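Local structure of ribulose bisphosphate carboxylase (Pyrococcus horikoshii, 2D69) at residues L4-E9 against T54-W59; L118-F123 against H291-L296; P153-V158 against A388-I393. The protein probably adds carbon dioxide and water to ribulose 1,5-bisphosphate to give two molecules of 3-phosphoglycerate, as a magnesium-dependent form III RuBisCO. One frame throughout, in Å; residues are numbered along the deposited sequence.

Contact 1. Residues L4-E9 against T54-W59; sequences LRMKVE and TWTTLW
A two-stranded antiparallel ribbon joins L4-E9, near the N-terminus, to T54-W59 at the outer end of the N-terminal part of RuBisCO. K7 and T57 form a hydrogen-bonded pair. K7 N donates to T57 O at 2.9 Å, and T57 N returns a bond to K7 O at 3.1 Å. V8 and T56 are the neighbouring non-hydrogen-bonded pair.

On the face carrying K7, E9, W55 and T57, the W55 indole is the main side-chain surface. E9 CB lies over one face of it, 3.5 Å from the centroid of the six-membered ring, in a CH-pi contact. K7 CB meets the ring at its edge instead, 3.4 Å from W55 CZ3. The K7 chain bends at chi2 (92°), and its far half runs beside the backbone of 57-59, with CD against both T57 O and W59 O. T57 OG1, which closes an ST turn by accepting from W59 N, is also hydrogen-bonded to M376 O of the second subunit.

The M6 sulfur lies against the backbone at T57-L58, and M6 CE touches T56 CG2. L58 CD2 reaches back to L4 CB. M6 and L58 also pack on G377 and P379 of the second subunit.

Two carbonyls grip the K7 ammonium: R5 O at 2.8 Å from NZ, and L58 O at 2.6 Å, approached from above its carbonyl plane.

Contact 2. Residues L118-F123 against H291-L296; sequences LRLLDF and HGITML. With SO4 (sulfate ion), chain G.
R119 and T294 meet where a parallel strand pair joins the N-terminal sheet to the barrel domain of RuBisCO. Strand 115-124 runs beside the short strand 292-293, and helix 295-305 follows at once. G292 N donates to L118 O, L120 N to G292 O, and T294 N to L120 O.

The R119 side chain starts at CB, which lies 3.9 Å from H291 N. R119 CG sits 3.5 Å from G292 O. The chain is extended from CG to NE, and this carries it along 291-296 to T294. R119 CD lies 3.9 Å from T294 CG2. At the end, that methyl sits over the centre of the R119 guanidinium face, 3.5 Å above the plane. R119 NH1 makes a weak bond, 3.4 Å long, to O3 of a sulfate ion at the edge of the group. R119 NH2 has a weak bond to T286 O.

L121 CD2 touches the same methyl, T294 CG2, from another direction, 3.8 Å away. L121 and D122 both pair with E29 on strand 26-34, a classic beta bulge. Further along, L296 CD2 packs on the D122 carboxylate, which is salt-bridged to K300 of helix 295-305.

T294 is the N-cap of that helix, and its OG1 takes the A297 N-H. T294 OG1 also donates to L121 O at 2.9 Å, from above the carbonyl plane.

Contact 3. Residues P153-V158 against A388-I393; sequences PLTATV and ALRDAI
T155 meets L389 and I393 where the first strand of the alpha/beta (TIM) barrel, 154-157, is covered by helix 382-398. The two short axes are 9.9 Å apart and close to antiparallel, at 156°.

T155 CG2 is the central atom of the first shell. L389 reaches toward it tip to tip, and L389 CD2 is 3.8 Å from T155 CG2. I393 crosses obliquely, and I393 CD1 is 3.4 Å from T155 CG2, tighter than usual for two carbons. Placing T155 OG1 between the backbone N and the carbonyl carbon (chi1 64°) sets this methyl against both residues and turns the hydroxyl to the R390 side, with T155 OG1 4.1 Å from R390 CD.

Helix 356-363 and nearby loops form the next shell. M356 packs on L389 and I393, and I360 packs on P153. D183 accepts from T155 N. L389 also rests on A371, a predicted substrate-binding residue, which places this core probably just behind the substrate pocket.

R390 NH1 is hydrogen-bonded to G181 O and salt-bridged to E219. Just before the strand, I393 CG2 lies 3.9 Å from P153 CD.

Overall arrangement
The three contacts follow the long dimension of the chain. Contact 1 lies at the outer tip, its centre 33 Å from that of contact 2 and 64 Å from that of contact 3. Contacts 2 and 3 are 32 Å apart between centres, on opposite sides of the chain's centre. None touches another. Contact 1 closes before the others open. The segments of contacts 2 and 3 alternate. The chain leaves the N-terminal sheet, builds the first five barrel strands and returns to the sheet edge at 292-293, which contact 2 adds from the catalytic domain. Later, helix 382-398 covers the first barrel strand in contact 3. Contacts 1 and 2 also meet the second subunit, whereas contact 3 is internal to its chain.

Contact 1. Residues L4-E9 against T54-W59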
ATOM      1  N   LEU A   4     -58.744   3.103  11.737  1.00 20.31           N
ATOM      2  CA  LEU A   4     -57.348   2.788  11.968  1.00 20.59           C
ATOM      3  C   LEU A   4     -57.217   1.448  12.653  1.00 19.98           C
ATOM      4  O   LEU A   4     -58.141   0.950  13.264  1.00 18.54           O
ATOM      5  CB  LEU A   4     -56.709   3.858  12.848  1.00 21.18           C
ATOM      6  CG  LEU A   4     -56.768   5.298  12.313  1.00 23.21           C
ATOM      7  CD1 LEU A   4     -56.380   6.252  13.433  1.00 23.89           C
ATOM      8  CD2 LEU A   4     -55.821   5.425  11.111  1.00 24.96           C
ATOM      9  N   ARG A   5     -56.024   0.903  12.585  1.00 19.25           N
ATOM     10  CA  ARG A   5     -55.741  -0.417  13.084  1.00 20.08           C
ATOM     11  C   ARG A   5     -54.617  -0.287  14.127  1.00 20.03           C
ATOM     12  O   ARG A   5     -53.491   0.084  13.779  1.00 17.16           O
ATOM     13  CB  ARG A   5     -55.330  -1.321  11.896  1.00 20.83           C
ATOM     14  CG  ARG A   5     -56.506  -1.578  10.915  1.00 23.20           C
ATOM     15  CD  ARG A   5     -56.208  -2.229   9.529  1.00 28.18           C
ATOM     16  NE  ARG A   5     -54.799  -2.539   9.218  1.00 35.67           N
ATOM     17  CZ  ARG A   5     -54.413  -3.261   8.151  1.00 40.30           C
ATOM     18  NH1 ARG A   5     -55.314  -3.755   7.283  1.00 43.72           N
ATOM     19  NH2 ARG A   5     -53.124  -3.481   7.935  1.00 41.00           N
ATOM     20  N   MET A   6     -54.964  -0.512  15.397  1.00 20.67           N
ATOM     21  CA  MET A   6     -53.986  -0.731  16.468  1.00 21.93           C
ATOM     22  C   MET A   6     -53.482  -2.190  16.400  1.00 21.30           C
ATOM     23  O   MET A   6     -54.222  -3.133  16.565  1.00 19.20           O
ATOM     24  CB  MET A   6     -54.609  -0.370  17.837  1.00 23.47           C
ATOM     25  CG  MET A   6     -53.590  -0.105  18.989  1.00 28.04           C
ATOM     26  SD  MET A   6     -52.680   1.533  18.937  1.00 36.37           S
ATOM     27  CE  MET A   6     -52.908   2.087  20.734  1.00 38.04           C
ATOM     28  N   LYS A   7     -52.200  -2.368  16.120  1.00 20.97           N
ATOM     29  CA  LYS A   7     -51.636  -3.689  16.020  1.00 22.30           C
ATOM     30  C   LYS A   7     -51.201  -4.130  17.414  1.00 23.20           C
ATOM     31  O   LYS A   7     -50.549  -3.377  18.128  1.00 24.49           O
ATOM     32  CB  LYS A   7     -50.462  -3.686  15.031  1.00 21.84           C
ATOM     33  CG  LYS A   7     -50.895  -3.299  13.598  1.00 23.27           C
ATOM     34  CD  LYS A   7     -50.768  -1.798  13.366  1.00 22.64           C
ATOM     35  CE  LYS A   7     -51.324  -1.403  12.067  1.00 22.87           C
ATOM     36  NZ  LYS A   7     -51.321   0.065  11.986  1.00 21.75           N
ATOM     37  N   VAL A   8     -51.578  -5.341  17.804  1.00 24.01           N
ATOM     38  CA  VAL A   8     -51.299  -5.864  19.139  1.00 24.82           C
ATOM     39  C   VAL A   8     -50.616  -7.189  18.926  1.00 25.23           C
ATOM     40  O   VAL A   8     -50.949  -7.933  18.014  1.00 27.06           O
ATOM     41  CB  VAL A   8     -52.591  -6.010  19.985  1.00 25.14           C
ATOM     42  CG1 VAL A   8     -52.291  -6.514  21.417  1.00 26.28           C
ATOM     43  CG2 VAL A   8     -53.306  -4.681  20.045  1.00 25.10           C
ATOM     44  N   GLU A   9     -49.569  -7.431  19.682  1.00 25.14           N
ATOM     45  CA  GLU A   9     -48.876  -8.704  19.643  1.00 24.78           C
ATOM     46  C   GLU A   9     -48.630  -9.049  21.096  1.00 24.64           C
ATOM     47  O   GLU A   9     -48.293  -8.170  21.894  1.00 24.75           O
ATOM     48  CB  GLU A   9     -47.589  -8.572  18.849  1.00 24.95           C
ATOM     49  CG  GLU A   9     -46.814  -9.868  18.715  1.00 26.75           C
ATOM     50  CD  GLU A   9     -47.514 -10.868  17.827  1.00 29.25           C
ATOM     51  OE1 GLU A   9     -48.509 -11.456  18.291  1.00 30.81           O
ATOM     52  OE2 GLU A   9     -47.055 -11.069  16.676  1.00 31.40           O
ATOM     53  N   THR A  54     -42.991  -8.003  21.570  1.00 22.93           N
ATOM     54  CA  THR A  54     -44.426  -7.665  21.605  1.00 24.02           C
ATOM     55  C   THR A  54     -44.566  -6.167  21.684  1.00 25.16           C
ATOM     56  O   THR A  54     -43.600  -5.433  21.984  1.00 27.25           O
ATOM     57  CB  THR A  54     -45.176  -8.236  22.813  1.00 22.80           C
ATOM     58  OG1 THR A  54     -44.555  -7.793  24.008  1.00 22.75           O
ATOM     59  CG2 THR A  54     -45.119  -9.755  22.908  1.00 22.58           C
ATOM     60  N   TRP A  55     -45.781  -5.713  21.424  1.00 25.38           N
ATOM     61  CA  TRP A  55     -46.022  -4.296  21.211  1.00 24.94           C
ATOM     62  C   TRP A  55     -47.497  -3.996  20.984  1.00 23.83           C
ATOM     63  O   TRP A  55     -48.303  -4.875  20.679  1.00 22.26           O
ATOM     64  CB  TRP A  55     -45.244  -3.819  19.979  1.00 25.89           C
ATOM     65  CG  TRP A  55     -45.090  -4.902  18.967  1.00 27.88           C
ATOM     66  CD1 TRP A  55     -44.020  -5.779  18.820  1.00 32.02           C
ATOM     67  CD2 TRP A  55     -46.018  -5.252  17.958  1.00 29.20           C
ATOM     68  NE1 TRP A  55     -44.259  -6.647  17.775  1.00 29.02           N
ATOM     69  CE2 TRP A  55     -45.479  -6.353  17.239  1.00 31.52           C
ATOM     70  CE3 TRP A  55     -47.267  -4.788  17.605  1.00 31.14           C
ATOM     71  CZ2 TRP A  55     -46.146  -6.953  16.198  1.00 32.30           C
ATOM     72  CZ3 TRP A  55     -47.917  -5.388  16.591  1.00 31.21           C
ATOM     73  CH2 TRP A  55     -47.352  -6.448  15.880  1.00 32.66           C
ATOM     74  N   THR A  56     -47.768  -2.706  21.110  1.00 22.28           N
ATOM     75  CA  THR A  56     -49.049  -2.071  20.860  1.00 22.35           C
ATOM     76  C   THR A  56     -48.669  -0.801  20.105  1.00 21.30           C
ATOM     77  O   THR A  56     -47.890   0.028  20.614  1.00 20.94           O
ATOM     78  CB  THR A  56     -49.629  -1.737  22.197  1.00 21.97           C
ATOM     79  OG1 THR A  56     -49.899  -2.969  22.886  1.00 25.44           O
ATOM     80  CG2 THR A  56     -50.957  -1.022  22.095  1.00 24.12           C
ATOM     81  N   THR A  57     -49.159  -0.665  18.879  1.00 19.56           N
ATOM     82  CA  THR A  57     -48.876   0.535  18.109  1.00 18.17           C
ATOM     83  C   THR A  57     -49.840   0.767  16.958  1.00 17.53           C
ATOM     84  O   THR A  57     -50.246  -0.178  16.274  1.00 17.77           O
ATOM     85  CB  THR A  57     -47.430   0.528  17.599  1.00 18.23           C
ATOM     86  OG1 THR A  57     -47.147   1.774  16.946  1.00 15.88           O
ATOM     87  CG2 THR A  57     -47.183  -0.562  16.507  1.00 17.53           C
ATOM     88  N   LEU A  58     -50.158   2.033  16.734  1.00 15.24           N
ATOM     89  CA  LEU A  58     -50.865   2.449  15.514  1.00 15.57           C
ATOM     90  C   LEU A  58     -50.010   2.346  14.260  1.00 13.84           C
ATOM     91  O   LEU A  58     -50.537   2.302  13.143  1.00 11.92           O
ATOM     92  CB  LEU A  58     -51.299   3.908  15.607  1.00 15.06           C
ATOM     93  CG  LEU A  58     -52.562   4.343  16.299  1.00 19.17           C
ATOM     94  CD1 LEU A  58     -52.627   5.885  16.212  1.00 20.35           C
ATOM     95  CD2 LEU A  58     -53.855   3.686  15.732  1.00 19.32           C
ATOM     96  N   TRP A  59     -48.699   2.424  14.430  1.00 13.96           N
ATOM     97  CA  TRP A  59     -47.765   2.500  13.280  1.00 15.02           C
ATOM     98  C   TRP A  59     -47.847   1.251  12.432  1.00 15.48           C
ATOM     99  O   TRP A  59     -47.955   0.157  12.957  1.00 15.20           O
ATOM    100  CB  TRP A  59     -46.292   2.721  13.721  1.00 14.24           C
ATOM    101  CG  TRP A  59     -45.453   3.253  12.582  1.00 14.07           C
ATOM    102  CD1 TRP A  59     -44.528   2.593  11.838  1.00 15.91           C
ATOM    103  CD2 TRP A  59     -45.545   4.565  12.042  1.00 15.36           C
ATOM    104  NE1 TRP A  59     -44.028   3.422  10.855  1.00 15.23           N
ATOM    105  CE2 TRP A  59     -44.655   4.641  10.962  1.00 17.38           C
ATOM    106  CE3 TRP A  59     -46.339   5.709  12.363  1.00 15.79           C
ATOM    107  CZ2 TRP A  59     -44.507   5.792  10.207  1.00 17.18           C
ATOM    108  CZ3 TRP A  59     -46.182   6.837  11.633  1.00 16.42           C
ATOM    109  CH2 TRP A  59     -45.287   6.871  10.547  1.00 19.73           C
TER
HETATM  110  O   HOH W   1     -48.940  -6.168  23.842  1.00 47.73           O

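Contact 2. Residues L118-F123 against H291-L296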
ATOM      1  N   LEU A 118     -33.470 -19.820  33.409  1.00 14.13           N
ATOM      2  CA  LEU A 118     -33.526 -20.028  31.981  1.00 13.13           C
ATOM      3  C   LEU A 118     -32.180 -20.591  31.532  1.00 14.14           C
ATOM      4  O   LEU A 118     -31.153 -19.996  31.811  1.00 12.76           O
ATOM      5  CB  LEU A 118     -33.835 -18.727  31.200  1.00 13.27           C
ATOM      6  CG  LEU A 118     -33.811 -18.930  29.667  1.00 12.72           C
ATOM      7  CD1 LEU A 118     -34.962 -19.767  29.177  1.00 11.93           C
ATOM      8  CD2 LEU A 118     -33.769 -17.633  28.904  1.00 13.27           C
ATOM      9  N   ARG A 119     -32.219 -21.731  30.849  1.00 13.95           N
ATOM     10  CA  ARG A 119     -31.007 -22.366  30.359  1.00 15.23           C
ATOM     11  C   ARG A 119     -31.189 -22.698  28.925  1.00 15.82           C
ATOM     12  O   ARG A 119     -32.155 -23.349  28.577  1.00 17.68           O
ATOM     13  CB  ARG A 119     -30.741 -23.641  31.159  1.00 15.37           C
ATOM     14  CG  ARG A 119     -29.290 -24.084  31.120  1.00 18.52           C
ATOM     15  CD  ARG A 119     -29.013 -25.428  31.824  1.00 18.46           C
ATOM     16  NE  ARG A 119     -27.584 -25.601  32.029  1.00 19.73           N
ATOM     17  CZ  ARG A 119     -26.976 -26.761  32.297  1.00 19.45           C
ATOM     18  NH1 ARG A 119     -27.645 -27.904  32.315  1.00 17.74           N
ATOM     19  NH2 ARG A 119     -25.662 -26.772  32.491  1.00 19.28           N
ATOM     20  N   LEU A 120     -30.247 -22.304  28.066  1.00 16.31           N
ATOM     21  CA  LEU A 120     -30.290 -22.712  26.698  1.00 15.65           C
ATOM     22  C   LEU A 120     -29.597 -24.059  26.615  1.00 15.45           C
ATOM     23  O   LEU A 120     -28.430 -24.151  26.905  1.00 15.14           O
ATOM     24  CB  LEU A 120     -29.603 -21.641  25.860  1.00 16.90           C
ATOM     25  CG  LEU A 120     -29.085 -21.733  24.409  1.00 19.59           C
ATOM     26  CD1 LEU A 120     -29.191 -23.029  23.694  1.00 19.88           C
ATOM     27  CD2 LEU A 120     -29.668 -20.597  23.597  1.00 21.66           C
ATOM     28  N   LEU A 121     -30.328 -25.093  26.218  1.00 15.46           N
ATOM     29  CA  LEU A 121     -29.848 -26.466  26.249  1.00 15.11           C
ATOM     30  C   LEU A 121     -29.129 -26.903  24.988  1.00 15.34           C
ATOM     31  O   LEU A 121     -28.123 -27.607  25.062  1.00 16.47           O
ATOM     32  CB  LEU A 121     -30.997 -27.427  26.501  1.00 14.85           C
ATOM     33  CG  LEU A 121     -31.790 -27.168  27.743  1.00 15.64           C
ATOM     34  CD1 LEU A 121     -32.937 -28.214  27.873  1.00 17.84           C
ATOM     35  CD2 LEU A 121     -30.858 -27.190  28.979  1.00 17.53           C
ATOM     36  N   ASP A 122     -29.656 -26.510  23.839  1.00 15.70           N
ATOM     37  CA  ASP A 122     -29.123 -26.909  22.537  1.00 15.71           C
ATOM     38  C   ASP A 122     -29.797 -26.086  21.457  1.00 15.75           C
ATOM     39  O   ASP A 122     -30.859 -25.519  21.663  1.00 16.74           O
ATOM     40  CB  ASP A 122     -29.426 -28.407  22.280  1.00 15.77           C
ATOM     41  CG  ASP A 122     -28.437 -29.083  21.309  1.00 17.07           C
ATOM     42  OD1 ASP A 122     -27.521 -28.428  20.780  1.00 16.17           O
ATOM     43  OD2 ASP A 122     -28.496 -30.309  21.010  1.00 20.30           O
ATOM     44  N   PHE A 123     -29.188 -26.046  20.283  1.00 15.60           N
ATOM     45  CA  PHE A 123     -29.792 -25.440  19.126  1.00 15.33           C
ATOM     46  C   PHE A 123     -29.449 -26.340  17.906  1.00 15.95           C
ATOM     47  O   PHE A 123     -28.482 -27.157  17.925  1.00 15.75           O
ATOM     48  CB  PHE A 123     -29.373 -23.967  18.984  1.00 15.23           C
ATOM     49  CG  PHE A 123     -27.902 -23.784  18.651  1.00 14.77           C
ATOM     50  CD1 PHE A 123     -27.517 -23.526  17.377  1.00 16.12           C
ATOM     51  CD2 PHE A 123     -26.935 -23.856  19.645  1.00 14.49           C
ATOM     52  CE1 PHE A 123     -26.154 -23.329  17.066  1.00 16.26           C
ATOM     53  CE2 PHE A 123     -25.542 -23.692  19.318  1.00 17.39           C
ATOM     54  CZ  PHE A 123     -25.187 -23.434  18.054  1.00 16.30           C
ATOM     55  N   HIS A 291     -29.888 -22.690  34.871  1.00 20.36           N
ATOM     56  CA  HIS A 291     -29.707 -21.339  34.327  1.00 19.99           C
ATOM     57  C   HIS A 291     -28.384 -21.112  33.636  1.00 20.19           C
ATOM     58  O   HIS A 291     -27.314 -21.380  34.228  1.00 21.12           O
ATOM     59  CB  HIS A 291     -29.800 -20.278  35.423  1.00 19.86           C
ATOM     60  CG  HIS A 291     -30.038 -18.889  34.900  1.00 20.32           C
ATOM     61  ND1 HIS A 291     -29.047 -17.930  34.829  1.00 23.05           N
ATOM     62  CD2 HIS A 291     -31.163 -18.300  34.427  1.00 18.59           C
ATOM     63  CE1 HIS A 291     -29.555 -16.815  34.331  1.00 23.05           C
ATOM     64  NE2 HIS A 291     -30.844 -17.007  34.103  1.00 22.42           N
ATOM     65  N   GLY A 292     -28.453 -20.564  32.420  1.00 19.16           N
ATOM     66  CA  GLY A 292     -27.275 -20.282  31.636  1.00 19.23           C
ATOM     67  C   GLY A 292     -27.256 -20.937  30.278  1.00 18.94           C
ATOM     68  O   GLY A 292     -28.260 -21.060  29.608  1.00 19.13           O
ATOM     69  N   ILE A 293     -26.075 -21.289  29.833  1.00 19.38           N
ATOM     70  CA  ILE A 293     -25.914 -21.929  28.543  1.00 19.67           C
ATOM     71  C   ILE A 293     -25.124 -23.203  28.803  1.00 19.10           C
ATOM     72  O   ILE A 293     -24.136 -23.179  29.540  1.00 19.65           O
ATOM     73  CB  ILE A 293     -25.146 -21.007  27.601  1.00 20.05           C
ATOM     74  CG1 ILE A 293     -25.796 -19.618  27.487  1.00 20.44           C
ATOM     75  CG2 ILE A 293     -25.012 -21.634  26.197  1.00 22.02           C
ATOM     76  CD1 ILE A 293     -24.913 -18.666  26.692  1.00 20.07           C
ATOM     77  N   THR A 294     -25.544 -24.318  28.211  1.00 18.09           N
ATOM     78  CA  THR A 294     -24.854 -25.579  28.474  1.00 16.91           C
ATOM     79  C   THR A 294     -23.540 -25.624  27.736  1.00 16.47           C
ATOM     80  O   THR A 294     -23.361 -24.937  26.738  1.00 14.63           O
ATOM     81  CB  THR A 294     -25.681 -26.766  28.023  1.00 17.22           C
ATOM     82  OG1 THR A 294     -25.893 -26.680  26.600  1.00 17.51           O
ATOM     83  CG2 THR A 294     -27.067 -26.779  28.675  1.00 18.02           C
ATOM     84  N   MET A 295     -22.623 -26.465  28.221  1.00 15.89           N
ATOM     85  CA  MET A 295     -21.345 -26.693  27.572  1.00 16.40           C
ATOM     86  C   MET A 295     -21.570 -27.283  26.177  1.00 16.40           C
ATOM     87  O   MET A 295     -20.790 -27.017  25.276  1.00 15.05           O
ATOM     88  CB  MET A 295     -20.392 -27.607  28.392  1.00 15.76           C
ATOM     89  CG  MET A 295     -18.991 -27.776  27.753  1.00 17.99           C
ATOM     90  SD  MET A 295     -18.109 -26.188  27.649  1.00 22.59           S
ATOM     91  CE  MET A 295     -17.366 -26.285  26.073  1.00 23.47           C
ATOM     92  N   LEU A 296     -22.644 -28.060  26.007  1.00 17.17           N
ATOM     93  CA  LEU A 296     -22.975 -28.652  24.708  1.00 17.13           C
ATOM     94  C   LEU A 296     -23.243 -27.567  23.634  1.00 16.61           C
ATOM     95  O   LEU A 296     -22.759 -27.668  22.502  1.00 14.29           O
ATOM     96  CB  LEU A 296     -24.188 -29.565  24.832  1.00 17.64           C
ATOM     97  CG  LEU A 296     -24.786 -30.074  23.505  1.00 19.45           C
ATOM     98  CD1 LEU A 296     -23.714 -30.876  22.775  1.00 21.91           C
ATOM     99  CD2 LEU A 296     -26.013 -30.945  23.762  1.00 22.46           C
TER
HETATM  100  S   SO4 G1003     -31.831 -29.435  33.421  1.00115.33           S
HETATM  101  O1  SO4 G1003     -31.407 -29.392  34.820  1.00115.34           O
HETATM  102  O2  SO4 G1003     -33.192 -28.933  33.309  1.00115.42           O
HETATM  103  O3  SO4 G1003     -30.941 -28.598  32.612  1.00113.30           O
HETATM  104  O4  SO4 G1003     -31.837 -30.830  32.977  1.00115.22           O

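Contact 3. Residues P153-V158 against A388-I393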
ATOM      1  N   PRO A 153      -4.503 -41.506  21.313  1.00 14.40           N
ATOM      2  CA  PRO A 153      -4.750 -40.123  21.730  1.00 14.54           C
ATOM      3  C   PRO A 153      -3.430 -39.336  21.736  1.00 14.47           C
ATOM      4  O   PRO A 153      -2.339 -39.871  21.882  1.00 12.95           O
ATOM      5  CB  PRO A 153      -5.343 -40.242  23.141  1.00 14.90           C
ATOM      6  CG  PRO A 153      -5.140 -41.617  23.556  1.00 15.72           C
ATOM      7  CD  PRO A 153      -4.886 -42.476  22.337  1.00 14.98           C
ATOM      8  N   LEU A 154      -3.550 -38.044  21.564  1.00 14.34           N
ATOM      9  CA  LEU A 154      -2.392 -37.154  21.665  1.00 15.16           C
ATOM     10  C   LEU A 154      -2.242 -36.758  23.122  1.00 14.61           C
ATOM     11  O   LEU A 154      -3.213 -36.805  23.878  1.00 12.41           O
ATOM     12  CB  LEU A 154      -2.598 -35.909  20.805  1.00 14.65           C
ATOM     13  CG  LEU A 154      -2.514 -36.069  19.281  1.00 16.20           C
ATOM     14  CD1 LEU A 154      -3.051 -34.796  18.599  1.00 15.11           C
ATOM     15  CD2 LEU A 154      -1.098 -36.260  18.864  1.00 18.99           C
ATOM     16  N   THR A 155      -1.004 -36.437  23.506  1.00 14.29           N
ATOM     17  CA  THR A 155      -0.704 -35.940  24.839  1.00 13.57           C
ATOM     18  C   THR A 155      -0.270 -34.475  24.873  1.00 14.20           C
ATOM     19  O   THR A 155       0.323 -33.941  23.929  1.00 13.92           O
ATOM     20  CB  THR A 155       0.349 -36.766  25.489  1.00 14.25           C
ATOM     21  OG1 THR A 155       1.567 -36.655  24.750  1.00 13.59           O
ATOM     22  CG2 THR A 155      -0.030 -38.231  25.517  1.00 13.70           C
ATOM     23  N   ALA A 156      -0.602 -33.841  25.996  1.00 16.22           N
ATOM     24  CA  ALA A 156      -0.347 -32.437  26.250  1.00 15.76           C
ATOM     25  C   ALA A 156       0.039 -32.264  27.700  1.00 16.05           C
ATOM     26  O   ALA A 156      -0.423 -33.016  28.573  1.00 13.64           O
ATOM     27  CB  ALA A 156      -1.579 -31.623  25.960  1.00 17.48           C
ATOM     28  N   THR A 157       0.904 -31.273  27.946  1.00 15.76           N
ATOM     29  CA  THR A 157       1.247 -30.847  29.287  1.00 16.13           C
ATOM     30  C   THR A 157       1.392 -29.321  29.437  1.00 16.26           C
ATOM     31  O   THR A 157       2.136 -28.685  28.702  1.00 15.61           O
ATOM     32  CB  THR A 157       2.513 -31.528  29.706  1.00 15.57           C
ATOM     33  OG1 THR A 157       2.223 -32.911  29.969  1.00 17.29           O
ATOM     34  CG2 THR A 157       2.960 -31.058  31.066  1.00 19.12           C
ATOM     35  N   VAL A 158       0.682 -28.758  30.408  1.00 17.63           N
ATOM     36  CA  VAL A 158       0.924 -27.387  30.878  1.00 18.31           C
ATOM     37  C   VAL A 158       1.959 -27.462  31.999  1.00 19.23           C
ATOM     38  O   VAL A 158       1.756 -28.187  32.959  1.00 16.74           O
ATOM     39  CB  VAL A 158      -0.321 -26.779  31.535  1.00 18.93           C
ATOM     40  CG1 VAL A 158      -0.067 -25.298  31.901  1.00 19.26           C
ATOM     41  CG2 VAL A 158      -1.544 -26.935  30.636  1.00 20.49           C
ATOM     42  N   ALA A 388       6.179 -41.973  31.027  1.00 14.39           N
ATOM     43  CA  ALA A 388       5.260 -42.843  31.758  1.00 14.83           C
ATOM     44  C   ALA A 388       3.857 -42.710  31.174  1.00 14.46           C
ATOM     45  O   ALA A 388       3.130 -43.686  31.022  1.00 14.72           O
ATOM     46  CB  ALA A 388       5.248 -42.496  33.230  1.00 14.09           C
ATOM     47  N   LEU A 389       3.489 -41.491  30.839  1.00 14.12           N
ATOM     48  CA  LEU A 389       2.184 -41.230  30.251  1.00 14.10           C
ATOM     49  C   LEU A 389       2.075 -41.915  28.872  1.00 13.78           C
ATOM     50  O   LEU A 389       1.093 -42.610  28.582  1.00 13.52           O
ATOM     51  CB  LEU A 389       1.965 -39.739  30.131  1.00 13.46           C
ATOM     52  CG  LEU A 389       0.550 -39.317  29.682  1.00 14.75           C
ATOM     53  CD1 LEU A 389      -0.514 -39.634  30.742  1.00 16.09           C
ATOM     54  CD2 LEU A 389       0.551 -37.834  29.297  1.00 15.77           C
ATOM     55  N   ARG A 390       3.095 -41.735  28.040  1.00 14.23           N
ATOM     56  CA  ARG A 390       3.110 -42.355  26.696  1.00 14.12           C
ATOM     57  C   ARG A 390       3.075 -43.876  26.798  1.00 14.51           C
ATOM     58  O   ARG A 390       2.439 -44.525  25.992  1.00 15.11           O
ATOM     59  CB  ARG A 390       4.320 -41.906  25.883  1.00 13.03           C
ATOM     60  CG  ARG A 390       4.206 -40.451  25.301  1.00 13.37           C
ATOM     61  CD  ARG A 390       3.238 -40.290  24.086  1.00 11.07           C
ATOM     62  NE  ARG A 390       3.612 -41.238  23.015  1.00 11.10           N
ATOM     63  CZ  ARG A 390       4.615 -41.061  22.147  1.00 12.07           C
ATOM     64  NH1 ARG A 390       5.347 -39.959  22.154  1.00 13.22           N
ATOM     65  NH2 ARG A 390       4.844 -41.971  21.206  1.00 11.20           N
ATOM     66  N   ASP A 391       3.739 -44.454  27.797  1.00 15.44           N
ATOM     67  CA  ASP A 391       3.787 -45.902  27.913  1.00 15.05           C
ATOM     68  C   ASP A 391       2.457 -46.427  28.403  1.00 15.13           C
ATOM     69  O   ASP A 391       2.000 -47.472  27.945  1.00 14.59           O
ATOM     70  CB  ASP A 391       4.859 -46.321  28.877  1.00 15.66           C
ATOM     71  CG  ASP A 391       6.257 -46.202  28.294  1.00 16.10           C
ATOM     72  OD1 ASP A 391       6.453 -46.052  27.055  1.00 20.06           O
ATOM     73  OD2 ASP A 391       7.232 -46.272  29.020  1.00 16.48           O
ATOM     74  N   ALA A 392       1.812 -45.709  29.317  1.00 14.31           N
ATOM     75  CA  ALA A 392       0.508 -46.141  29.782  1.00 14.53           C
ATOM     76  C   ALA A 392      -0.520 -46.102  28.649  1.00 15.14           C
ATOM     77  O   ALA A 392      -1.383 -46.953  28.602  1.00 15.13           O
ATOM     78  CB  ALA A 392       0.034 -45.319  30.987  1.00 14.72           C
ATOM     79  N   ILE A 393      -0.438 -45.118  27.753  1.00 15.12           N
ATOM     80  CA  ILE A 393      -1.353 -45.025  26.610  1.00 14.98           C
ATOM     81  C   ILE A 393      -1.059 -46.162  25.606  1.00 15.27           C
ATOM     82  O   ILE A 393      -1.977 -46.812  25.126  1.00 15.33           O
ATOM     83  CB  ILE A 393      -1.265 -43.623  25.940  1.00 14.41           C
ATOM     84  CG1 ILE A 393      -1.867 -42.551  26.857  1.00 12.77           C
ATOM     85  CG2 ILE A 393      -1.968 -43.605  24.619  1.00 15.17           C
ATOM     86  CD1 ILE A 393      -1.340 -41.173  26.577  1.00 10.39           C
TER